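Uncharacterized protein (Magnetospirillum magneticum, PDB 3BHW) probably serves as the BrxA component of a type 1 BREX system, which protects bacteria against double-stranded DNA phage by blocking phage DNA replication. Local coordinates at residues L74-M77 with V78-S82; S82-V85 with A86-V90; P121-M124 with W125-L129; V181-Y184 with L185-N189. All coordinates share one frame; numbering follows the deposited sequence. Where two conformers were deposited one is given.

Contact 1 of 4, residues L74-M77 with V78-S82; sequences LWQM and VRDGS
Val78 meets Leu74 one helical turn back along helix 72-80. Val78 CB lies 3.6 Å from Trp75 O. From there CG2 turns back along the helix, anti to its own carbonyl carbon, and reaches both the backbone and the side chain of Leu74. Val78 CG2 lies 3.3 Å from Leu74 O and 3.9 Å from Leu74 CD2. The other methyl, CG1, is anti to the backbone N (chi1 178°) and leaves this turn to pack against Val90 of the next helix.

The backbone beneath is regular until the end. Val78 N donates to Leu74 O and Arg79 N to Trp75 O. Gly81 N still donates to Met77 O at 2.9 Å, closing the last turn. Gly81 is where the chain leaves helical geometry. On the outer side, Arg79 NE donates to Asp80 OD1 at 2.8 Å, in the guanidinium plane but above that of the carboxylate.

The helix is enclosed on several sides. Leu74 and Val78 pack on helices 57-67 and 83-97, and Leu74 also touches helix 179-187. Trp75 lies against helix 19-31, and its NE1 donates to Leu67 O.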
loop_
_atom_site.group_PDB
_atom_site.type_symbol
_atom_site.label_atom_id
_atom_site.label_comp_id
_atom_site.label_asym_id
_atom_site.label_seq_id
_atom_site.Cartn_x
_atom_site.Cartn_y
_atom_site.Cartn_z
ATOM N N LEU A 74 5.249 8.387 -11.193
ATOM C CA LEU A 74 4.274 8.020 -10.180
ATOM C C LEU A 74 4.350 8.938 -8.954
ATOM O O LEU A 74 3.341 9.243 -8.361
ATOM C CB LEU A 74 4.452 6.577 -9.780
ATOM C CG LEU A 74 3.463 6.114 -8.717
ATOM C CD1 LEU A 74 3.251 4.666 -8.900
ATOM C CD2 LEU A 74 4.076 6.417 -7.354
ATOM N N TRP A 75 5.543 9.346 -8.544
ATOM C CA TRP A 75 5.646 10.401 -7.527
ATOM C C TRP A 75 4.846 11.639 -7.944
ATOM O O TRP A 75 4.156 12.227 -7.117
ATOM C CB TRP A 75 7.094 10.804 -7.259
ATOM C CG TRP A 75 8.021 9.704 -6.964
ATOM C CD1 TRP A 75 7.724 8.450 -6.496
ATOM C CD2 TRP A 75 9.430 9.766 -7.081
ATOM N NE1 TRP A 75 8.878 7.726 -6.313
ATOM C CE2 TRP A 75 9.941 8.505 -6.698
ATOM C CE3 TRP A 75 10.327 10.770 -7.466
ATOM C CZ2 TRP A 75 11.317 8.230 -6.679
ATOM C CZ3 TRP A 75 11.682 10.478 -7.485
ATOM C CH2 TRP A 75 12.161 9.223 -7.095
ATOM N N GLN A 76 4.899 12.003 -9.222
ATOM C CA GLN A 76 4.204 13.205 -9.683
ATOM C C GLN A 76 2.676 13.007 -9.576
ATOM O O GLN A 76 1.951 13.927 -9.229
ATOM C CB GLN A 76 4.643 13.537 -11.116
ATOM C CG GLN A 76 4.308 14.950 -11.567
ATOM C CD GLN A 76 5.464 15.948 -11.414
ATOM O OE1 GLN A 76 5.247 17.091 -11.021
ATOM N NE2 GLN A 76 6.686 15.522 -11.731
ATOM N N MET A 77 2.213 11.785 -9.843
ATOM C CA MET A 77 0.814 11.413 -9.658
ATOM C C MET A 77 0.361 11.524 -8.206
ATOM O O MET A 77 -0.767 11.971 -7.921
ATOM C CB MET A 77 0.574 9.977 -10.133
ATOM C CG MET A 77 0.845 9.766 -11.596
ATOM S SD MET A 77 0.465 8.103 -12.170
ATOM C CE MET A 77 -1.267 8.012 -11.776
ATOM N N VAL A 78 1.225 11.098 -7.297
ATOM C CA VAL A 78 0.929 11.178 -5.859
ATOM C C VAL A 78 0.841 12.636 -5.454
ATOM O O VAL A 78 -0.133 13.038 -4.825
ATOM C CB VAL A 78 1.951 10.412 -4.985
ATOM C CG1 VAL A 78 1.603 10.582 -3.507
ATOM C CG2 VAL A 78 1.902 8.964 -5.349
ATOM N N ARG A 79 1.829 13.418 -5.864
ATOM C CA ARG A 79 1.899 14.820 -5.445
ATOM C C ARG A 79 0.770 15.656 -6.038
ATOM O O ARG A 79 0.142 16.455 -5.323
ATOM C CB ARG A 79 3.259 15.436 -5.795
ATOM C CG ARG A 79 3.392 16.843 -5.223
ATOM C CD ARG A 79 4.582 17.577 -5.791
ATOM N NE ARG A 79 4.386 17.926 -7.194
ATOM C CZ ARG A 79 5.374 18.196 -8.047
ATOM N NH1 ARG A 79 6.647 18.133 -7.659
ATOM N NH2 ARG A 79 5.093 18.497 -9.300
ATOM N N ASP A 80 0.506 15.451 -7.333
ATOM C CA ASP A 80 -0.324 16.368 -8.121
ATOM C C ASP A 80 -1.709 15.862 -8.465
ATOM O O ASP A 80 -2.595 16.647 -8.772
ATOM C CB ASP A 80 0.413 16.772 -9.406
ATOM C CG ASP A 80 1.687 17.568 -9.131
ATOM O OD1 ASP A 80 1.753 18.309 -8.112
ATOM O OD2 ASP A 80 2.630 17.465 -9.950
ATOM N N GLY A 81 -1.919 14.559 -8.397
ATOM C CA GLY A 81 -3.138 13.989 -8.954
ATOM C C GLY A 81 -4.342 14.181 -8.063
ATOM O O GLY A 81 -4.231 14.620 -6.900
ATOM N N SER A 82 -5.496 13.826 -8.605
ATOM C CA SER A 82 -6.734 13.906 -7.882
ATOM C C SER A 82 -6.668 12.918 -6.730
ATOM O O SER A 82 -5.789 12.046 -6.672
ATOM C CB SER A 82 -7.916 13.569 -8.798
ATOM O OG SER A 82 -7.896 12.193 -9.169
#

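Contact 2 of 4, residues S82-V85 with A86-V90; sequences STQV and AIQAV
Ala86 N donates to Ser82 O at 2.8 Å, joining the N-cap residue to the first turn of helix 83-97. The next backbone bonds follow in step: Ile87 N to Thr83 O, Gln88 N to Gln84 O, and Ala89 N to Val85 O. Ser82 also caps the helix with its side chain. Ser82 OG accepts a weak bond from Val85 N at 3.3 Å.

Gln84 and Gln88 stand one turn apart on the same flank. Gln88 NE2 gives a weak bond to Gln84 OE1 at 2.9 Å, with an N-H...O angle of 121°. The two amide planes are 37° apart. Gln84 bends at chi2 (86°), which brings its amide back over the following turn. The main partners of Gln88 lie elsewhere: OE1 accepts from Ser178 N, and NE2 also donates weakly to Arg176 O. The buried amide is thus tied to the chain leading into helix 179-187.

Packing against the backbone is close. Ile87 CG2 touches two carbonyl oxygens, 3.2 Å from both Thr83 O and Gln84 O. Ala86 CB lies 3.2 Å from Ser82 O. Beyond this turn, Ala86 and Ile87 touch Leu19, and Ala89 packs against Leu74 and Val78. Together these features make a serine N-cap on the first turns of an alpha-helix.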
loop_
_atom_site.group_PDB
_atom_site.type_symbol
_atom_site.label_atom_id
_atom_site.label_comp_id
_atom_site.label_asym_id
_atom_site.label_seq_id
_atom_site.Cartn_x
_atom_site.Cartn_y
_atom_site.Cartn_z
ATOM N N SER A 82 -5.496 13.826 -8.605
ATOM C CA SER A 82 -6.734 13.906 -7.882
ATOM C C SER A 82 -6.668 12.918 -6.730
ATOM O O SER A 82 -5.789 12.046 -6.672
ATOM C CB SER A 82 -7.916 13.569 -8.798
ATOM O OG SER A 82 -7.896 12.193 -9.169
ATOM N N THR A 83 -7.619 13.051 -5.832
ATOM C CA THR A 83 -7.715 12.213 -4.668
ATOM C C THR A 83 -7.693 10.709 -5.015
ATOM O O THR A 83 -6.900 9.950 -4.451
ATOM C CB THR A 83 -8.941 12.628 -3.841
ATOM O OG1 THR A 83 -8.735 13.965 -3.364
ATOM C CG2 THR A 83 -9.079 11.731 -2.634
ATOM N N GLN A 84 -8.537 10.275 -5.938
ATOM C CA GLN A 84 -8.588 8.854 -6.305
ATOM C C GLN A 84 -7.334 8.430 -7.086
ATOM O O GLN A 84 -6.763 7.356 -6.845
ATOM C CB GLN A 84 -9.881 8.549 -7.079
ATOM C CG GLN A 84 -10.050 7.086 -7.524
ATOM C CD GLN A 84 -10.675 6.190 -6.448
ATOM O OE1 GLN A 84 -9.967 5.469 -5.721
ATOM N NE2 GLN A 84 -12.005 6.231 -6.341
ATOM N N VAL A 85 -6.867 9.273 -8.004
ATOM C CA VAL A 85 -5.685 8.905 -8.768
ATOM C C VAL A 85 -4.488 8.757 -7.808
ATOM O O VAL A 85 -3.769 7.757 -7.853
ATOM C CB VAL A 85 -5.407 9.886 -9.960
ATOM C CG1 VAL A 85 -4.122 9.548 -10.633
ATOM C CG2 VAL A 85 -6.537 9.841 -10.982
ATOM N N ALA A 86 -4.278 9.765 -6.961
ATOM C CA ALA A 86 -3.140 9.772 -6.033
ATOM C C ALA A 86 -3.213 8.602 -5.052
ATOM O O ALA A 86 -2.199 7.929 -4.799
ATOM C CB ALA A 86 -3.032 11.157 -5.301
ATOM N N ILE A 87 -4.391 8.338 -4.494
ATOM C CA ILE A 87 -4.471 7.250 -3.501
ATOM C C ILE A 87 -4.170 5.892 -4.152
ATOM O O ILE A 87 -3.487 5.069 -3.559
ATOM C CB ILE A 87 -5.819 7.218 -2.772
ATOM C CG1 ILE A 87 -5.725 6.348 -1.523
ATOM C CG2 ILE A 87 -6.923 6.791 -3.716
ATOM C CD1 ILE A 87 -5.640 7.133 -0.252
ATOM N N GLN A 88 -4.607 5.708 -5.383
ATOM C CA GLN A 88 -4.370 4.467 -6.088
ATOM C C GLN A 88 -2.893 4.264 -6.429
ATOM O O GLN A 88 -2.415 3.142 -6.497
ATOM C CB GLN A 88 -5.240 4.442 -7.356
ATOM C CG GLN A 88 -6.716 4.177 -7.000
ATOM C CD GLN A 88 -7.649 4.181 -8.201
ATOM O OE1 GLN A 88 -7.212 4.377 -9.333
ATOM N NE2 GLN A 88 -8.930 3.930 -7.953
ATOM N N ALA A 89 -2.209 5.354 -6.713
ATOM C CA ALA A 89 -0.776 5.313 -6.987
ATOM C C ALA A 89 -0.072 4.938 -5.690
ATOM O O ALA A 89 0.857 4.081 -5.661
ATOM C CB ALA A 89 -0.293 6.670 -7.475
ATOM N N VAL A 90 -0.527 5.535 -4.583
ATOM C CA VAL A 90 0.064 5.128 -3.303
ATOM C C VAL A 90 -0.221 3.627 -3.040
ATOM O O VAL A 90 0.664 2.873 -2.552
ATOM C CB VAL A 90 -0.404 6.016 -2.148
ATOM C CG1 VAL A 90 0.280 5.513 -0.878
ATOM C CG2 VAL A 90 -0.019 7.437 -2.434
#

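Contact 3 of 4, residues P121-M124 with W125-L129; sequences PRKM and WDQYL
The first turn of helix 122-135 brings Lys123 alongside Gln127. The two side chains run side by side in the same direction. Gln127 CG is 3.0 Å from Lys123 O, and Gln127 OE1 is 3.5 Å from Lys123 CB. Lys123 CG stands between its own backbone N and carbonyl carbon (chi1 50°), and the chain bends again further out. Lys123 CD consequently comes within 3.5 Å of Gln127 OE1.

Arg122 O accepts two backbone bonds. Asp126 N donates to Arg122 O at 3.0 Å, while the bond from Trp125 N to the same oxygen is weak. Gln127 N then bonds to Lys123 O, and Tyr128 N to Met124 O.

The aromatic residues occupy the inner side. Leu129 CG lies 3.6 Å above one face of the Trp125 ring, offset toward its rim. Trp125 also meets Phe104 edge-to-face. Tyr128 OH donates to Leu100 O. The guanidinium of Arg122 forms a salt bridge with Asp152 and a cation-pi contact with Tyr155.

Chemically the turn is two-sided. Lys123, Asp126 and Gln127 are exposed and their side chains form no hydrogen bond with one another here. Trp125 and Tyr128 are buried, and Arg122 carries its charge across to helix 145-161.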
loop_
_atom_site.group_PDB
_atom_site.type_symbol
_atom_site.label_atom_id
_atom_site.label_comp_id
_atom_site.label_asym_id
_atom_site.label_seq_id
_atom_site.Cartn_x
_atom_site.Cartn_y
_atom_site.Cartn_z
ATOM N N PRO A 121 -14.392 -11.153 5.785
ATOM C CA PRO A 121 -14.355 -11.093 7.239
ATOM C C PRO A 121 -12.956 -11.372 7.772
ATOM O O PRO A 121 -12.159 -12.012 7.073
ATOM C CB PRO A 121 -15.355 -12.186 7.645
ATOM C CG PRO A 121 -15.395 -13.090 6.545
ATOM C CD PRO A 121 -15.251 -12.246 5.319
ATOM N N ARG A 122 -12.673 -10.872 8.978
ATOM C CA ARG A 122 -11.349 -11.006 9.606
ATOM C C ARG A 122 -10.789 -12.419 9.724
ATOM O O ARG A 122 -9.584 -12.599 9.608
ATOM C CB ARG A 122 -11.298 -10.272 10.941
ATOM C CG ARG A 122 -11.511 -8.784 10.787
ATOM C CD ARG A 122 -10.194 -7.991 10.789
ATOM N NE ARG A 122 -10.451 -6.544 10.884
ATOM C CZ ARG A 122 -9.629 -5.675 11.466
ATOM N NH1 ARG A 122 -8.498 -6.101 12.015
ATOM N NH2 ARG A 122 -9.938 -4.383 11.514
ATOM N N LYS A 123 -11.635 -13.436 9.916
ATOM C CA LYS A 123 -11.136 -14.829 9.927
ATOM C C LYS A 123 -10.327 -15.164 8.658
ATOM O O LYS A 123 -9.446 -16.021 8.699
ATOM C CB LYS A 123 -12.259 -15.861 10.072
ATOM C CG LYS A 123 -13.424 -15.660 9.093
ATOM C CD LYS A 123 -13.844 -16.930 8.367
ATOM C CE LYS A 123 -15.071 -17.562 9.026
ATOM N NZ LYS A 123 -14.717 -18.608 10.015
ATOM N N MET A 124 -10.642 -14.491 7.549
ATOM C CA MET A 124 -9.955 -14.704 6.255
ATOM C C MET A 124 -8.534 -14.173 6.298
ATOM O O MET A 124 -7.637 -14.749 5.693
ATOM C CB MET A 124 -10.751 -14.052 5.114
ATOM C CG MET A 124 -12.167 -14.551 5.093
ATOM S SD MET A 124 -12.676 -14.782 3.408
ATOM C CE MET A 124 -11.934 -16.387 3.020
ATOM N N TRP A 125 -8.348 -13.056 6.998
ATOM C CA TRP A 125 -7.009 -12.537 7.224
ATOM C C TRP A 125 -6.231 -13.465 8.146
ATOM O O TRP A 125 -5.116 -13.796 7.848
ATOM C CB TRP A 125 -7.034 -11.123 7.782
ATOM C CG TRP A 125 -5.702 -10.664 8.207
ATOM C CD1 TRP A 125 -5.234 -10.651 9.480
ATOM C CD2 TRP A 125 -4.618 -10.201 7.378
ATOM N NE1 TRP A 125 -3.936 -10.194 9.511
ATOM C CE2 TRP A 125 -3.540 -9.894 8.237
ATOM C CE3 TRP A 125 -4.460 -9.983 6.007
ATOM C CZ2 TRP A 125 -2.333 -9.415 7.772
ATOM C CZ3 TRP A 125 -3.229 -9.476 5.552
ATOM C CH2 TRP A 125 -2.192 -9.203 6.441
ATOM N N ASP A 126 -6.875 -13.880 9.237
ATOM C CA ASP A 126 -6.314 -14.807 10.196
ATOM C C ASP A 126 -5.790 -16.072 9.533
ATOM O O ASP A 126 -4.660 -16.482 9.775
ATOM C CB ASP A 126 -7.413 -15.187 11.188
ATOM C CG ASP A 126 -7.433 -14.297 12.404
ATOM O OD1 ASP A 126 -6.953 -13.143 12.343
ATOM O OD2 ASP A 126 -7.951 -14.766 13.443
ATOM N N GLN A 127 -6.624 -16.684 8.698
ATOM C CA GLN A 127 -6.322 -17.949 8.071
ATOM C C GLN A 127 -5.241 -17.772 6.980
ATOM O O GLN A 127 -4.404 -18.646 6.756
ATOM C CB GLN A 127 -7.612 -18.595 7.546
ATOM C CG GLN A 127 -8.616 -18.873 8.667
ATOM C CD GLN A 127 -10.054 -19.092 8.188
ATOM O OE1 GLN A 127 -11.021 -18.926 8.969
ATOM N NE2 GLN A 127 -10.206 -19.532 6.938
ATOM N N TYR A 128 -5.224 -16.612 6.366
ATOM C CA TYR A 128 -4.168 -16.239 5.396
ATOM C C TYR A 128 -2.818 -16.186 6.095
ATOM O O TYR A 128 -1.837 -16.704 5.580
ATOM C CB TYR A 128 -4.535 -14.897 4.705
ATOM C CG TYR A 128 -3.394 -14.234 3.943
ATOM C CD1 TYR A 128 -2.972 -14.721 2.699
ATOM C CD2 TYR A 128 -2.749 -13.122 4.480
ATOM C CE1 TYR A 128 -1.935 -14.101 1.995
ATOM C CE2 TYR A 128 -1.687 -12.514 3.811
ATOM C CZ TYR A 128 -1.284 -12.992 2.579
ATOM O OH TYR A 128 -0.229 -12.423 1.891
ATOM N N LEU A 129 -2.772 -15.499 7.227
ATOM C CA LEU A 129 -1.550 -15.522 8.018
ATOM C C LEU A 129 -1.113 -16.924 8.387
ATOM O O LEU A 129 0.056 -17.230 8.274
ATOM C CB LEU A 129 -1.684 -14.654 9.247
ATOM C CG LEU A 129 -1.575 -13.169 8.935
ATOM C CD1 LEU A 129 -1.503 -12.415 10.247
ATOM C CD2 LEU A 129 -0.338 -12.892 8.107
#

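Contact 4 of 4, residues V181-Y184 with L185-N189; sequences VMSY and LRENN
Leu185 packs against Val181 and Met182 on helix 179-187. Leu185 CD1 lies 4.1 Å from Val181 CG1 and 4.2 Å from Met182 SD. Val181 and Leu185 run side by side and point the same way. Further along the chain, Leu185 also meets Val193 and Ile194 of helix 191-197.

Next to this cluster the Met182 side chain folds back at chi2 and chi3. Met182 CE comes over one face of the Arg186 guanidinium, 3.9 Å from Arg186 NH2. Arg186 is extended from CG to NE and reaches back along the helix beside Met182.

Asn188 ND2 lies 3.2 Å above the Tyr184 ring, toward its rim, with the ring and amide planes 29° apart. The same Asn188 ND2 donates to Tyr184 O at 2.8 Å, with a nearly straight N-H...O angle of 168°. Asn188 N also donates to Tyr184 O, from the opposite face of the carbonyl plane. A water links the other ends, accepting from Tyr184 OH and donating to Asn188 OD1. Tyr184 OH is also hydrogen-bonded to Gly71 N. At the outer edge Ser183 OG lies 2.7 Å from Glu187 OE2.

Asn189 has positive phi and is the C-prime residue of a Schellman motif. Its N bonds to Arg186 O, and Glu190 N bonds to Leu185 O, a classic C-terminal helix ending.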
loop_
_atom_site.group_PDB
_atom_site.type_symbol
_atom_site.label_atom_id
_atom_site.label_comp_id
_atom_site.label_asym_id
_atom_site.label_seq_id
_atom_site.Cartn_x
_atom_site.Cartn_y
_atom_site.Cartn_z
ATOM N N VAL A 181 -2.984 5.365 -13.604
ATOM C CA VAL A 181 -2.146 4.519 -12.777
ATOM C C VAL A 181 -1.784 3.249 -13.530
ATOM O O VAL A 181 -0.606 2.826 -13.544
ATOM C CB VAL A 181 -2.883 4.220 -11.478
ATOM C CG1 VAL A 181 -2.233 2.995 -10.777
ATOM C CG2 VAL A 181 -2.883 5.519 -10.611
ATOM N N MET A 182 -2.786 2.652 -14.168
ATOM C CA MET A 182 -2.556 1.400 -14.904
ATOM C C MET A 182 -1.536 1.563 -16.049
ATOM O O MET A 182 -0.761 0.633 -16.311
ATOM C CB MET A 182 -3.862 0.754 -15.415
ATOM C CG MET A 182 -4.866 0.295 -14.350
ATOM S SD MET A 182 -4.203 -0.897 -13.080
ATOM C CE MET A 182 -3.444 -2.064 -14.219
ATOM N N SER A 183 -1.573 2.717 -16.731
ATOM C CA SER A 183 -0.650 2.997 -17.828
ATOM C C SER A 183 0.772 3.056 -17.270
ATOM O O SER A 183 1.704 2.477 -17.862
ATOM C CB SER A 183 -1.077 4.279 -18.599
ATOM O OG SER A 183 -0.200 4.632 -19.669
ATOM N N TYR A 184 0.945 3.730 -16.135
ATOM C CA TYR A 184 2.254 3.782 -15.504
ATOM C C TYR A 184 2.790 2.377 -15.178
ATOM O O TYR A 184 3.913 2.055 -15.522
ATOM C CB TYR A 184 2.262 4.678 -14.229
ATOM C CG TYR A 184 3.569 4.576 -13.465
ATOM C CD1 TYR A 184 4.653 5.427 -13.746
ATOM C CD2 TYR A 184 3.781 3.541 -12.544
ATOM C CE1 TYR A 184 5.882 5.292 -13.098
ATOM C CE2 TYR A 184 5.017 3.401 -11.869
ATOM C CZ TYR A 184 6.057 4.287 -12.172
ATOM O OH TYR A 184 7.263 4.156 -11.534
ATOM N N LEU A 185 1.920 1.549 -14.600
ATOM C CA LEU A 185 2.282 0.178 -14.207
ATOM C C LEU A 185 2.664 -0.719 -15.376
ATOM O O LEU A 185 3.638 -1.459 -15.266
ATOM C CB LEU A 185 1.178 -0.464 -13.370
ATOM C CG LEU A 185 0.928 0.069 -11.950
ATOM C CD1 LEU A 185 -0.319 -0.624 -11.413
ATOM C CD2 LEU A 185 2.166 -0.042 -10.950
ATOM N N ARG A 186 1.892 -0.648 -16.470
ATOM C CA ARG A 186 2.178 -1.416 -17.704
ATOM C C ARG A 186 3.506 -0.944 -18.265
ATOM O O ARG A 186 4.405 -1.763 -18.545
ATOM C CB ARG A 186 1.046 -1.299 -18.731
ATOM C CG ARG A 186 -0.253 -1.934 -18.224
ATOM C CD ARG A 186 -1.177 -2.401 -19.308
ATOM N NE ARG A 186 -2.490 -2.688 -18.740
ATOM C CZ ARG A 186 -3.410 -1.755 -18.515
ATOM N NH1 ARG A 186 -3.162 -0.480 -18.828
ATOM N NH2 ARG A 186 -4.575 -2.091 -17.982
ATOM N N GLU A 187 3.644 0.376 -18.405
ATOM C CA GLU A 187 4.834 0.955 -19.038
ATOM C C GLU A 187 6.124 0.670 -18.265
ATOM O O GLU A 187 7.208 0.631 -18.852
ATOM C CB GLU A 187 4.637 2.455 -19.299
ATOM C CG GLU A 187 3.495 2.725 -20.315
ATOM C CD GLU A 187 3.167 4.206 -20.494
ATOM O OE1 GLU A 187 3.986 5.066 -20.073
ATOM O OE2 GLU A 187 2.105 4.507 -21.091
ATOM N N ASN A 188 5.973 0.441 -16.955
ATOM C CA ASN A 188 7.073 0.096 -16.075
ATOM C C ASN A 188 7.153 -1.378 -15.741
ATOM O O ASN A 188 7.911 -1.769 -14.833
ATOM C CB ASN A 188 7.062 0.985 -14.852
ATOM C CG ASN A 188 7.468 2.384 -15.192
ATOM O OD1 ASN A 188 8.668 2.705 -15.238
ATOM N ND2 ASN A 188 6.497 3.224 -15.464
ATOM N N ASN A 189 6.406 -2.205 -16.471
ATOM C CA ASN A 189 6.632 -3.656 -16.400
ATOM C C ASN A 189 6.285 -4.245 -15.031
ATOM O O ASN A 189 6.912 -5.202 -14.549
ATOM C CB ASN A 189 8.080 -3.965 -16.736
ATOM C CG ASN A 189 8.515 -3.302 -18.004
ATOM O OD1 ASN A 189 7.973 -3.593 -19.048
ATOM N ND2 ASN A 189 9.451 -2.363 -17.916
HETATM O O HOH W 1 9.373 4.799 -13.168
#

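How the contacts relate
Contacts 1 and 2 are consecutive. They share Ser82, where helix 72-80 gives way to helix 83-97, and their centres are 7 Å apart. Contact 4 comes last in the chain, on helix 179-187, but folds back to both, with its centre 14 Å from each. Val78 CG1 packs on Val90 CG2 between contacts 1 and 2. Leu74 CD1 meets Tyr184 CE2 of contact 4, and Val181 CG2 lies beside Val85 O of contact 2. Contact 3, on helix 122-135, lies between contacts 2 and 4 in sequence but stands apart in space, about 27 to 33 Å away between centres. Three contacts therefore belong to one helical cluster joining distant parts of an all-helical chain, and the fourth to another region.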